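Local structure of CghA (Chaetomium globosum, 6KBC) at residues R287-D292 and E328-G333; T296-D301 and P334-W339. The protein is a two-domain, beta-rich protein of the calycin clan and holds the ligand WK1 in a pocket. All blocks are in the same frame, centred on the assembly; numbering follows the deposited sequence.

Contact 1 (R287-D292 and E328-G333); sequences RSLPPD and EFRSAG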
ATOM      1  N   ARG A 287     -14.598   0.009  -8.535  1.00 23.37           N
ATOM      2  CA  ARG A 287     -15.482  -1.143  -8.631  1.00 20.85           C
ATOM      3  C   ARG A 287     -14.626  -2.377  -8.909  1.00 20.95           C
ATOM      4  O   ARG A 287     -13.796  -2.367  -9.823  1.00 18.04           O
ATOM      5  CB  ARG A 287     -16.516  -0.924  -9.745  1.00 21.70           C
ATOM      6  CG  ARG A 287     -17.443  -2.116 -10.016  1.00 21.42           C
ATOM      7  CD  ARG A 287     -18.353  -1.811 -11.207  1.00 23.25           C
ATOM      8  NE  ARG A 287     -19.377  -0.822 -10.855  1.00 20.61           N
ATOM      9  CZ  ARG A 287     -20.322  -0.406 -11.684  1.00 22.51           C
ATOM     10  NH1 ARG A 287     -20.373  -0.886 -12.919  1.00 24.46           N
ATOM     11  NH2 ARG A 287     -21.215   0.485 -11.276  1.00 26.21           N
ATOM     12  N   SER A 288     -14.820  -3.430  -8.120  1.00 22.79           N
ATOM     13  CA  SER A 288     -14.063  -4.672  -8.233  1.00 19.74           C
ATOM     14  C   SER A 288     -14.981  -5.761  -8.777  1.00 23.63           C
ATOM     15  O   SER A 288     -15.987  -6.089  -8.148  1.00 21.76           O
ATOM     16  CB  SER A 288     -13.504  -5.072  -6.866  1.00 19.48           C
ATOM     17  OG  SER A 288     -12.611  -6.182  -6.955  1.00 22.26           O
ATOM     18  N   LEU A 289     -14.606  -6.357  -9.929  1.00 20.74           N
ATOM     19  CA  LEU A 289     -15.497  -7.280 -10.618  1.00 19.97           C
ATOM     20  C   LEU A 289     -15.277  -8.717 -10.164  1.00 20.11           C
ATOM     21  O   LEU A 289     -14.167  -9.081  -9.755  1.00 18.53           O
ATOM     22  CB  LEU A 289     -15.262  -7.215 -12.113  1.00 21.23           C
ATOM     23  CG  LEU A 289     -15.546  -5.821 -12.663  1.00 22.06           C
ATOM     24  CD1 LEU A 289     -15.067  -5.731 -14.093  1.00 18.87           C
ATOM     25  CD2 LEU A 289     -17.055  -5.545 -12.550  1.00 25.65           C
ATOM     26  N   PRO A 290     -16.317  -9.545 -10.275  1.00 21.61           N
ATOM     27  CA  PRO A 290     -16.152 -10.989 -10.041  1.00 18.88           C
ATOM     28  C   PRO A 290     -14.997 -11.536 -10.860  1.00 19.85           C
ATOM     29  O   PRO A 290     -14.902 -11.285 -12.070  1.00 19.20           O
ATOM     30  CB  PRO A 290     -17.494 -11.576 -10.500  1.00 18.21           C
ATOM     31  CG  PRO A 290     -18.475 -10.452 -10.255  1.00 23.86           C
ATOM     32  CD  PRO A 290     -17.714  -9.185 -10.579  1.00 19.48           C
ATOM     33  N   PRO A 291     -14.084 -12.265 -10.219  1.00 20.04           N
ATOM     34  CA  PRO A 291     -12.847 -12.691 -10.897  1.00 20.81           C
ATOM     35  C   PRO A 291     -13.064 -13.569 -12.126  1.00 22.56           C
ATOM     36  O   PRO A 291     -12.151 -13.669 -12.955  1.00 18.75           O
ATOM     37  CB  PRO A 291     -12.107 -13.474  -9.799  1.00 18.98           C
ATOM     38  CG  PRO A 291     -12.634 -12.905  -8.515  1.00 26.40           C
ATOM     39  CD  PRO A 291     -14.085 -12.597  -8.781  1.00 23.02           C
ATOM     40  N   ASP A 292     -14.215 -14.235 -12.265  1.00 18.63           N
ATOM     41  CA  ASP A 292     -14.423 -15.132 -13.394  1.00 17.99           C
ATOM     42  C   ASP A 292     -15.166 -14.472 -14.552  1.00 20.80           C
ATOM     43  O   ASP A 292     -15.524 -15.153 -15.523  1.00 21.14           O
ATOM     44  CB  ASP A 292     -15.126 -16.422 -12.921  1.00 20.15           C
ATOM     45  CG  ASP A 292     -16.531 -16.183 -12.388  1.00 20.97           C
ATOM     46  OD1 ASP A 292     -16.845 -15.039 -11.991  1.00 18.90           O
ATOM     47  OD2 ASP A 292     -17.308 -17.174 -12.317  1.00 22.10           O
ATOM     48  N   GLU A 328      -7.402  -6.871 -14.700  1.00 20.88           N
ATOM     49  CA  GLU A 328      -8.095  -6.414 -15.894  1.00 19.14           C
ATOM     50  C   GLU A 328      -8.775  -5.098 -15.551  1.00 20.68           C
ATOM     51  O   GLU A 328      -9.720  -5.077 -14.760  1.00 21.12           O
ATOM     52  CB  GLU A 328      -9.104  -7.446 -16.368  1.00 20.36           C
ATOM     53  CG  GLU A 328      -9.949  -7.010 -17.543  1.00 24.51           C
ATOM     54  CD  GLU A 328     -11.183  -7.873 -17.615  1.00 26.22           C
ATOM     55  OE1 GLU A 328     -11.198  -8.797 -18.440  1.00 27.76           O
ATOM     56  OE2 GLU A 328     -12.116  -7.644 -16.811  1.00 29.51           O
ATOM     57  N   PHE A 329      -8.290  -4.005 -16.130  1.00 19.00           N
ATOM     58  CA  PHE A 329      -8.909  -2.703 -15.914  1.00 19.19           C
ATOM     59  C   PHE A 329      -9.896  -2.426 -17.031  1.00 19.56           C
ATOM     60  O   PHE A 329      -9.641  -2.757 -18.187  1.00 22.07           O
ATOM     61  CB  PHE A 329      -7.854  -1.587 -15.883  1.00 15.22           C
ATOM     62  CG  PHE A 329      -7.062  -1.544 -14.624  1.00 17.40           C
ATOM     63  CD1 PHE A 329      -7.491  -0.783 -13.554  1.00 19.46           C
ATOM     64  CD2 PHE A 329      -5.878  -2.261 -14.509  1.00 16.42           C
ATOM     65  CE1 PHE A 329      -6.737  -0.723 -12.386  1.00 18.43           C
ATOM     66  CE2 PHE A 329      -5.127  -2.214 -13.351  1.00 17.68           C
ATOM     67  CZ  PHE A 329      -5.561  -1.435 -12.284  1.00 17.74           C
ATOM     68  N   ARG A 330     -11.018  -1.811 -16.687  1.00 19.22           N
ATOM     69  CA  ARG A 330     -11.987  -1.390 -17.684  1.00 19.98           C
ATOM     70  C   ARG A 330     -12.209   0.108 -17.573  1.00 20.74           C
ATOM     71  O   ARG A 330     -12.228   0.665 -16.471  1.00 19.76           O
ATOM     72  CB  ARG A 330     -13.323  -2.103 -17.508  1.00 21.12           C
ATOM     73  CG  ARG A 330     -13.186  -3.594 -17.501  1.00 24.48           C
ATOM     74  CD  ARG A 330     -14.526  -4.268 -17.723  1.00 22.54           C
ATOM     75  NE  ARG A 330     -14.385  -5.686 -17.457  1.00 21.93           N
ATOM     76  CZ  ARG A 330     -15.393  -6.546 -17.404  1.00 27.10           C
ATOM     77  NH1 ARG A 330     -16.644  -6.126 -17.634  1.00 21.69           N
ATOM     78  NH2 ARG A 330     -15.138  -7.828 -17.118  1.00 21.83           N
ATOM     79  N   SER A 331     -12.394   0.743 -18.714  1.00 20.52           N
ATOM     80  CA  SER A 331     -12.775   2.144 -18.777  1.00 23.98           C
ATOM     81  C   SER A 331     -14.218   2.259 -19.256  1.00 22.21           C
ATOM     82  O   SER A 331     -14.580   1.669 -20.280  1.00 24.54           O
ATOM     83  CB  SER A 331     -11.859   2.912 -19.729  1.00 22.08           C
ATOM     84  OG  SER A 331     -12.469   4.148 -20.063  1.00 24.20           O
ATOM     85  N   ALA A 332     -15.035   3.018 -18.521  1.00 24.79           N
ATOM     86  CA  ALA A 332     -16.362   3.404 -18.998  1.00 24.94           C
ATOM     87  C   ALA A 332     -16.311   4.636 -19.902  1.00 28.00           C
ATOM     88  O   ALA A 332     -17.362   5.224 -20.205  1.00 26.57           O
ATOM     89  CB  ALA A 332     -17.301   3.667 -17.820  1.00 25.53           C
ATOM     90  N   GLY A 333     -15.113   5.040 -20.312  1.00 26.39           N
ATOM     91  CA  GLY A 333     -14.936   6.098 -21.279  1.00 25.87           C
ATOM     92  C   GLY A 333     -15.456   5.675 -22.633  1.00 27.48           C
ATOM     93  O   GLY A 333     -15.749   4.493 -22.878  1.00 28.06           O
TER

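Contact 2 (T296-D301 and P334-W339); sequences TAATAD and PEREKW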
ATOM      1  N   THR A 296     -17.234  -7.443 -21.682  1.00 21.08           N
ATOM      2  CA  THR A 296     -16.979  -6.064 -22.082  1.00 26.99           C
ATOM      3  C   THR A 296     -17.894  -5.062 -21.409  1.00 26.20           C
ATOM      4  O   THR A 296     -17.826  -3.879 -21.741  1.00 27.15           O
ATOM      5  CB  THR A 296     -17.121  -5.911 -23.595  1.00 24.61           C
ATOM      6  OG1 THR A 296     -18.423  -6.360 -23.997  1.00 28.86           O
ATOM      7  CG2 THR A 296     -16.075  -6.757 -24.310  1.00 27.63           C
ATOM      8  N   ALA A 297     -18.770  -5.486 -20.502  1.00 23.10           N
ATOM      9  CA  ALA A 297     -19.650  -4.509 -19.880  1.00 26.03           C
ATOM     10  C   ALA A 297     -18.826  -3.479 -19.118  1.00 30.74           C
ATOM     11  O   ALA A 297     -17.807  -3.798 -18.500  1.00 27.36           O
ATOM     12  CB  ALA A 297     -20.652  -5.175 -18.946  1.00 24.32           C
ATOM     13  N   ALA A 298     -19.264  -2.228 -19.181  1.00 28.59           N
ATOM     14  CA  ALA A 298     -18.559  -1.192 -18.450  1.00 29.40           C
ATOM     15  C   ALA A 298     -19.472  -0.001 -18.206  1.00 32.02           C
ATOM     16  O   ALA A 298     -19.411   0.983 -18.946  1.00 31.00           O
ATOM     17  CB  ALA A 298     -17.305  -0.764 -19.215  1.00 29.31           C
ATOM     18  N   THR A 299     -20.306  -0.073 -17.171  1.00 27.24           N
ATOM     19  CA  THR A 299     -21.074   1.087 -16.748  1.00 32.51           C
ATOM     20  C   THR A 299     -20.298   1.978 -15.791  1.00 30.49           C
ATOM     21  O   THR A 299     -20.804   3.035 -15.398  1.00 32.98           O
ATOM     22  CB  THR A 299     -22.386   0.647 -16.090  1.00 29.54           C
ATOM     23  OG1 THR A 299     -22.112  -0.040 -14.860  1.00 28.70           O
ATOM     24  CG2 THR A 299     -23.137  -0.289 -17.036  1.00 30.20           C
ATOM     25  N   ALA A 300     -19.107   1.559 -15.382  1.00 25.74           N
ATOM     26  CA  ALA A 300     -18.201   2.380 -14.593  1.00 26.58           C
ATOM     27  C   ALA A 300     -16.809   1.814 -14.786  1.00 26.91           C
ATOM     28  O   ALA A 300     -16.644   0.650 -15.171  1.00 23.20           O
ATOM     29  CB  ALA A 300     -18.561   2.400 -13.109  1.00 24.86           C
ATOM     30  N   ASP A 301     -15.810   2.656 -14.529  1.00 25.56           N
ATOM     31  CA  ASP A 301     -14.444   2.164 -14.484  1.00 24.74           C
ATOM     32  C   ASP A 301     -14.362   1.055 -13.440  1.00 23.85           C
ATOM     33  O   ASP A 301     -14.999   1.117 -12.383  1.00 23.87           O
ATOM     34  CB  ASP A 301     -13.473   3.285 -14.123  1.00 22.92           C
ATOM     35  CG  ASP A 301     -13.255   4.309 -15.253  1.00 24.64           C
ATOM     36  OD1 ASP A 301     -13.869   4.232 -16.352  1.00 23.86           O
ATOM     37  OD2 ASP A 301     -12.436   5.216 -15.010  1.00 23.74           O
ATOM     38  N   PRO A 334     -15.570   6.641 -23.546  1.00 26.45           N
ATOM     39  CA  PRO A 334     -16.223   6.372 -24.834  1.00 25.75           C
ATOM     40  C   PRO A 334     -15.546   5.305 -25.665  1.00 26.06           C
ATOM     41  O   PRO A 334     -16.204   4.685 -26.509  1.00 25.66           O
ATOM     42  CB  PRO A 334     -16.150   7.731 -25.555  1.00 24.33           C
ATOM     43  CG  PRO A 334     -15.067   8.483 -24.840  1.00 23.92           C
ATOM     44  CD  PRO A 334     -15.159   8.057 -23.418  1.00 25.45           C
ATOM     45  N   GLU A 335     -14.240   5.107 -25.501  1.00 21.84           N
ATOM     46  CA  GLU A 335     -13.561   4.100 -26.300  1.00 25.59           C
ATOM     47  C   GLU A 335     -13.702   2.698 -25.717  1.00 25.60           C
ATOM     48  O   GLU A 335     -13.358   1.725 -26.403  1.00 25.62           O
ATOM     49  CB  GLU A 335     -12.089   4.467 -26.454  1.00 25.78           C
ATOM     50  CG  GLU A 335     -11.890   5.657 -27.400  1.00 31.77           C
ATOM     51  CD  GLU A 335     -10.453   5.801 -27.874  1.00 35.72           C
ATOM     52  OE1 GLU A 335      -9.755   6.702 -27.362  1.00 37.60           O
ATOM     53  OE2 GLU A 335     -10.027   5.021 -28.758  1.00 39.02           O
ATOM     54  N   ARG A 336     -14.196   2.581 -24.488  1.00 24.67           N
ATOM     55  CA  ARG A 336     -14.463   1.282 -23.865  1.00 28.35           C
ATOM     56  C   ARG A 336     -13.225   0.404 -23.897  1.00 27.78           C
ATOM     57  O   ARG A 336     -13.258  -0.734 -24.358  1.00 28.34           O
ATOM     58  CB  ARG A 336     -15.623   0.569 -24.550  1.00 30.51           C
ATOM     59  CG  ARG A 336     -16.945   1.083 -24.125  1.00 33.12           C
ATOM     60  CD  ARG A 336     -17.155   0.908 -22.644  1.00 37.23           C
ATOM     61  NE  ARG A 336     -18.505   1.344 -22.335  1.00 36.80           N
ATOM     62  CZ  ARG A 336     -19.568   0.551 -22.347  1.00 33.27           C
ATOM     63  NH1 ARG A 336     -19.440  -0.744 -22.603  1.00 34.05           N
ATOM     64  NH2 ARG A 336     -20.756   1.063 -22.080  1.00 28.92           N
ATOM     65  N   GLU A 337     -12.111   0.962 -23.445  1.00 25.59           N
ATOM     66  CA  GLU A 337     -10.871   0.221 -23.454  1.00 25.72           C
ATOM     67  C   GLU A 337     -10.819  -0.718 -22.260  1.00 25.46           C
ATOM     68  O   GLU A 337     -11.379  -0.443 -21.192  1.00 23.07           O
ATOM     69  CB  GLU A 337      -9.676   1.169 -23.427  1.00 27.05           C
ATOM     70  CG  GLU A 337      -9.525   1.981 -24.710  1.00 28.98           C
ATOM     71  CD  GLU A 337      -8.795   3.285 -24.490  1.00 38.57           C
ATOM     72  OE1 GLU A 337      -9.245   4.073 -23.625  1.00 37.30           O
ATOM     73  OE2 GLU A 337      -7.773   3.513 -25.179  1.00 41.05           O
ATOM     74  N   LYS A 338     -10.160  -1.850 -22.469  1.00 25.44           N
ATOM     75  CA  LYS A 338      -9.802  -2.783 -21.415  1.00 22.85           C
ATOM     76  C   LYS A 338      -8.310  -3.027 -21.495  1.00 21.21           C
ATOM     77  O   LYS A 338      -7.751  -3.170 -22.586  1.00 24.55           O
ATOM     78  CB  LYS A 338     -10.566  -4.122 -21.548  1.00 23.65           C
ATOM     79  CG  LYS A 338     -12.036  -4.017 -21.263  1.00 32.57           C
ATOM     80  CD  LYS A 338     -12.681  -5.357 -20.802  1.00 30.88           C
ATOM     81  CE  LYS A 338     -12.079  -6.552 -21.515  1.00 31.20           C
ATOM     82  NZ  LYS A 338     -12.715  -7.863 -21.081  1.00 30.02           N
ATOM     83  N   TRP A 339      -7.669  -3.070 -20.342  1.00 18.69           N
ATOM     84  CA  TRP A 339      -6.277  -3.460 -20.258  1.00 21.33           C
ATOM     85  C   TRP A 339      -6.184  -4.677 -19.352  1.00 24.86           C
ATOM     86  O   TRP A 339      -6.877  -4.752 -18.333  1.00 24.41           O
ATOM     87  CB  TRP A 339      -5.423  -2.329 -19.719  1.00 18.05           C
ATOM     88  CG  TRP A 339      -5.560  -1.048 -20.487  1.00 22.55           C
ATOM     89  CD1 TRP A 339      -4.725  -0.583 -21.473  1.00 24.30           C
ATOM     90  CD2 TRP A 339      -6.582  -0.060 -20.328  1.00 24.20           C
ATOM     91  NE1 TRP A 339      -5.175   0.638 -21.937  1.00 22.28           N
ATOM     92  CE2 TRP A 339      -6.301   0.988 -21.239  1.00 28.72           C
ATOM     93  CE3 TRP A 339      -7.701   0.052 -19.494  1.00 23.27           C
ATOM     94  CZ2 TRP A 339      -7.110   2.121 -21.347  1.00 26.55           C
ATOM     95  CZ3 TRP A 339      -8.487   1.197 -19.588  1.00 24.71           C
ATOM     96  CH2 TRP A 339      -8.194   2.205 -20.518  1.00 24.29           C
TER

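Contact 1 (R287-D292 and E328-G333)
Leu-289 rests a methyl group on the flat end of Arg-330. Its CD1 sits 3.3 Å above the guanidinium plane, over the centre of the group. The branch comes in from the face, and the two side chains cross at a slant. Leu-289 CD1 is 3.4 Å from Arg-330 CZ and about as far from NE.

The residues meet across an intervening strand in the C-terminal calycin-clan domain. Strand 302-308 pairs with 288-289 in parallel and with 324-330 in antiparallel fashion. Leu-289 and Arg-330 both reach over it, and Leu-289 also packs on Ala-302 and Arg-304. The chain of Arg-330 runs extended from CG to NE, which carries the guanidinium out to the leucine.

The edge of the same group is used differently. Arg-330 turns NE and NH2 side-on to a single oxygen of Glu-328, two residues earlier on the same side of the strand. The NE bond to Glu-328 OE2 is 3.1 Å, and the NH2 bond to that oxygen is 3.0 Å. OE2 lies in the guanidinium plane. The carboxylate is turned against that plane, so NE meets OE2 from 58° out of the carboxylate plane. NH2 comes from the same face, but closer to the plane and on the syn side.

Further charges surround the pair. Arg-304 NE also bridges to Glu-328 OE2, and Lys-338 NZ to OE1. Arg-330 NH1 turns to Asp-295 OD2 and Ala-297 O. These bonds fix the rotation of the guanidinium in a buried place. The chemistry is thus divided: the edge of the guanidinium is engaged by acidic and carbonyl oxygens, while the leucine methyl keeps water from one face. The salt bridges with Asp-295, Arg-304 and Lys-338 probably offset the cost of burial and keep Glu-328 and Arg-330 ionised.

Contact 2 (T296-D301 and P334-W339)
Two successive torsions fold Arg-336 back toward Ala-298. At chi1 (-79°) CG lies beside the backbone N, and at chi2 (-60°) the chain bends. The last torsion, chi4 at 90°, turns the guanidinium across the line of its own chain. The residue belongs to the turn of a beta hairpin, between antiparallel strands 324-330 and 338-346. Its backbone is in the left-handed region. The partner, 296-301, is an irregular loop leading into strand 302-308.

The arginine meets mostly backbone. Ala-298 O stands 3.2 Å above the guanidinium plane, displaced toward the rim. It is 3.4 Å from Arg-336 CZ. NH2 is as near, but its angle to the oxygen is too poor for a hydrogen bond. Thr-296 O approaches obliquely and lies 3.6 Å from Arg-336 NH1. No hydrogen bond crosses between the two segments. The attraction is therefore probably electrostatic, between a positive group and carbonyl oxygens, with van der Waals contact beside it.

Ala-298 points its methyl toward the hairpin and is buried, whereas Arg-336 is exposed. Lys-338 leaves the strand toward the loop and covers part of it without a close contact. Its NZ bonds to Asp-295 O, just before the loop segment, besides its salt bridge to Glu-328.

Other bonds hold the loop on the domain. Asp-301 uses OD1 for the backbone N of Ala-332 and OD2 for that of Asn-284. On the hairpin, Glu-337 lays CB over one face of the Trp-339 indole, and the ring of Tyr-252 also meets this tryptophan. The closest apolar approach between loop and turn is from CB of Ala-298 to CD of Arg-336, 3.8 Å.

Overall arrangement
Contacts 1 and 2 are neighbours, with centres about 8 Å apart, in the C-terminal calycin-clan domain. Their segments alternate along the chain: 287-292, 296-301, 328-333, 334-339. The first two follow each other around the connection from strand 288-289 to strand 302-308. The last two form the turn of one hairpin, where strands 324-330 and 338-346 are adjacent in the sheet. Phe-329 N and Trp-339 O, 2.7 Å apart, probably bond across it. Arg-287 NH1 and Thr-299 OG1 link the first halves in a similar way. Contact 1 lies buried, and contact 2 continues it outward to a partly exposed surface. Together they join one connection and one hairpin where strand 324-330 ends and strand 338-346 begins.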